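Local structure of AtxE2 (Asticcacaulis excentricus, 5TXE) at residues A588-F591 and V592-A595; V533-G536 and L537-H541. The protein hydrolyses the isopeptide bond of the lasso peptides astexin-2 and astexin-3, opening the threaded knots into linear chains. The protein carries 1 engineered substitution. All blocks are in the same frame, centred on the assembly; numbering follows the deposited sequence.

Contact 2, the last turns of helix 528-539, and contact 1, the N-terminal start of the short helix 591-594, lie one against the other with centres about 10 Å apart. N539 joins them: its ND2 probably donates to A588 O at 2.8 Å. I538 packs beside it, its CD1 lying 3.4 Å from T589 O, and the rings of H534 and F591 meet at a steep angle. Contact 1 lies away from the active site. Helix 528-539 follows directly on A527, the engineered replacement of the nucleophile; V533 comes about 9 Å, side chain to side chain, from Y438, which stabilises the alkoxide intermediate, and H534 equally near E610, a probable charge-relay residue.

Contact 1: A588-F591 and V592-A595; sequences ATSF and VVNA
V592 comes first after F591 and sets its CB 3.6 Å from S590 OG. V593 makes the capping bond: its backbone N donates to S590 OG at 3.0 Å, nearly straight at 171°. The serine hydroxyl reaches this N-H because OG stands anti to its own backbone N (chi1 159°), swung forward over the first turn. V593 CG2 closes on the same oxygen, S590 OG, at 3.6 Å, so methyl and amide meet the hydroxyl together. S590 is thus the N-cap of helix 591-594, a short helix in the alpha/beta-hydrolase domain of this S9-family peptidase, and D581 holds the serine OG from outside the turn. N594 then grips the S590 carbonyl twice. Its backbone N donates to S590 O at 3.1 Å and its ND2 to the same oxygen at 2.9 Å, the two donors arriving from opposite faces of the carbonyl plane. With CG beside the backbone N (chi1 -65°), the amide folds back toward the start of the helix, where ND2 also bonds A587 O. A595, whose CB comes close to F591 O, touches A620 and L621 of helix 615-623; the F591 side chain touches L621 too, and V592 meets P616 of the same helix.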
# COMPACT_ATOMS: atom_id res chain seq x y z
N ALA A 588 22.72 1.41 -16.12
CA ALA A 588 22.44 0.27 -15.24
C ALA A 588 21.03 -0.25 -15.32
O ALA A 588 20.76 -1.32 -14.79
CB ALA A 588 22.71 0.70 -13.81
N THR A 589 20.11 0.54 -15.91
CA THR A 589 18.68 0.15 -15.91
C THR A 589 17.89 0.30 -17.23
O THR A 589 16.86 -0.32 -17.34
CB THR A 589 17.86 0.96 -14.89
OG1 THR A 589 17.95 2.36 -15.21
CG2 THR A 589 18.34 0.74 -13.46
N SER A 590 18.37 1.07 -18.20
CA SER A 590 17.62 1.34 -19.41
C SER A 590 17.57 0.11 -20.29
O SER A 590 18.62 -0.46 -20.63
CB SER A 590 18.19 2.50 -20.20
OG SER A 590 17.74 2.40 -21.55
N PHE A 591 16.35 -0.30 -20.64
CA PHE A 591 16.19 -1.38 -21.61
C PHE A 591 16.50 -0.96 -23.05
O PHE A 591 16.83 -1.81 -23.88
CB PHE A 591 14.79 -1.99 -21.55
CG PHE A 591 14.53 -2.84 -20.34
CD1 PHE A 591 15.53 -3.17 -19.45
CD2 PHE A 591 13.27 -3.32 -20.11
CE1 PHE A 591 15.25 -4.00 -18.36
CE2 PHE A 591 12.98 -4.10 -19.01
CZ PHE A 591 13.97 -4.45 -18.14
N VAL A 592 16.43 0.31 -23.35
CA VAL A 592 16.86 0.75 -24.68
C VAL A 592 18.39 0.54 -24.82
O VAL A 592 18.85 -0.09 -25.75
CB VAL A 592 16.49 2.25 -24.94
CG1 VAL A 592 17.01 2.76 -26.31
CG2 VAL A 592 15.00 2.41 -24.89
N VAL A 593 19.16 1.05 -23.86
CA VAL A 593 20.63 0.85 -23.85
C VAL A 593 21.00 -0.63 -23.85
O VAL A 593 21.86 -1.03 -24.64
CB VAL A 593 21.24 1.57 -22.64
CG1 VAL A 593 22.72 1.24 -22.45
CG2 VAL A 593 21.02 3.07 -22.76
N ASN A 594 20.34 -1.45 -23.05
CA ASN A 594 20.76 -2.83 -22.83
C ASN A 594 19.93 -3.88 -23.52
O ASN A 594 20.13 -5.06 -23.30
CB ASN A 594 20.72 -3.10 -21.33
CG ASN A 594 21.75 -2.26 -20.58
OD1 ASN A 594 22.94 -2.48 -20.76
ND2 ASN A 594 21.30 -1.28 -19.77
N ALA A 595 19.05 -3.48 -24.43
CA ALA A 595 18.17 -4.45 -25.09
C ALA A 595 18.87 -5.68 -25.64
O ALA A 595 18.38 -6.80 -25.52
CB ALA A 595 17.42 -3.80 -26.24

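Contact 2: V533-G536 and L537-H541; sequences VHFG and LINSH
N539 lays its amide nitrogen over the ring of F535, ND2 standing 3.4 Å above the plane at its centre, with ring and amide planes 32° apart. CG of F535, anti to the backbone N (chi1 -166°), sends the ring forward along the helix, so that one face meets N539 ND2. A588 O is a probable second acceptor for this ND2, and W497 meets the F535 ring edge-to-face. With an alanine here the ring is gone, which would probably leave ND2 without the aromatic face it packs on and open a gap beside W497. Among the hydrogen bonds, N539 ND2 donates to F535 O at 2.9 Å, in the carbonyl plane on a lone pair. N539 N donates to F535 O at 2.9 Å as well, so that two N-H groups of one residue grip this oxygen. This is the C-terminal part of helix 528-539, the crossover helix between strands 521-525 and 545-548 of the alpha/beta-hydrolase sheet. L537 N donates to V533 O at 3.0 Å; the bonds from I538 N are weak. S540 OG donates to G536 O at 3.0 Å. Apolar contact is made by V533 and L537, side by side and pointing the same way, with V533 CG1 4.1 Å from L537 CD1; both rest on A546 of strand 545-548.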
# COMPACT_ATOMS: atom_id res chain seq x y z
N VAL A 533 13.35 -5.21 -10.65
CA VAL A 533 13.35 -6.13 -11.76
C VAL A 533 14.21 -5.66 -12.89
O VAL A 533 14.92 -6.45 -13.49
CB VAL A 533 11.97 -6.33 -12.33
CG1 VAL A 533 12.03 -7.20 -13.58
CG2 VAL A 533 11.07 -6.99 -11.29
N HIS A 534 14.14 -4.37 -13.20
CA HIS A 534 14.84 -3.86 -14.39
C HIS A 534 16.33 -3.94 -14.11
O HIS A 534 17.10 -4.42 -14.92
CB HIS A 534 14.42 -2.42 -14.77
CG HIS A 534 12.94 -2.24 -14.93
ND1 HIS A 534 12.29 -1.07 -14.57
CD2 HIS A 534 11.98 -3.11 -15.32
CE1 HIS A 534 11.00 -1.23 -14.78
NE2 HIS A 534 10.79 -2.46 -15.22
N PHE A 535 16.69 -3.45 -12.94
CA PHE A 535 18.09 -3.52 -12.45
C PHE A 535 18.60 -4.95 -12.41
O PHE A 535 19.72 -5.24 -12.81
CB PHE A 535 18.19 -2.91 -11.04
CG PHE A 535 19.60 -2.63 -10.59
CD1 PHE A 535 20.24 -1.48 -10.98
CD2 PHE A 535 20.30 -3.58 -9.86
CE1 PHE A 535 21.54 -1.22 -10.59
CE2 PHE A 535 21.60 -3.33 -9.42
CZ PHE A 535 22.21 -2.14 -9.80
N GLY A 536 17.77 -5.84 -11.94
CA GLY A 536 18.16 -7.23 -11.76
C GLY A 536 18.43 -7.95 -13.04
O GLY A 536 19.33 -8.83 -13.10
N LEU A 537 17.65 -7.64 -14.08
CA LEU A 537 17.78 -8.40 -15.34
C LEU A 537 19.01 -7.92 -16.09
O LEU A 537 19.53 -8.59 -16.92
CB LEU A 537 16.56 -8.24 -16.21
CG LEU A 537 15.27 -8.78 -15.67
CD1 LEU A 537 14.17 -8.71 -16.71
CD2 LEU A 537 15.40 -10.20 -15.19
N ILE A 538 19.46 -6.72 -15.79
CA ILE A 538 20.62 -6.18 -16.47
C ILE A 538 21.90 -6.50 -15.73
O ILE A 538 22.91 -6.71 -16.35
CB ILE A 538 20.49 -4.67 -16.63
CG1 ILE A 538 19.45 -4.38 -17.74
CG2 ILE A 538 21.82 -3.99 -16.98
CD1 ILE A 538 18.90 -2.99 -17.61
N ASN A 539 21.86 -6.49 -14.40
CA ASN A 539 23.08 -6.58 -13.61
C ASN A 539 23.27 -7.95 -12.93
O ASN A 539 24.08 -8.09 -12.03
CB ASN A 539 23.06 -5.44 -12.59
CG ASN A 539 23.10 -4.08 -13.24
OD1 ASN A 539 24.12 -3.66 -13.70
ND2 ASN A 539 21.96 -3.40 -13.31
N SER A 540 22.52 -8.96 -13.37
CA SER A 540 22.75 -10.33 -12.99
C SER A 540 22.20 -11.25 -14.05
O SER A 540 21.43 -10.85 -14.91
CB SER A 540 22.07 -10.60 -11.67
OG SER A 540 20.79 -11.17 -11.83
N HIS A 541 22.60 -12.49 -14.01
CA HIS A 541 22.00 -13.56 -14.80
C HIS A 541 21.43 -14.60 -13.89
O HIS A 541 21.38 -15.78 -14.19
CB HIS A 541 23.07 -14.17 -15.71
CG HIS A 541 23.53 -13.25 -16.80
ND1 HIS A 541 24.53 -12.32 -16.61
CD2 HIS A 541 23.15 -13.15 -18.09
CE1 HIS A 541 24.73 -11.65 -17.74
NE2 HIS A 541 23.90 -12.13 -18.65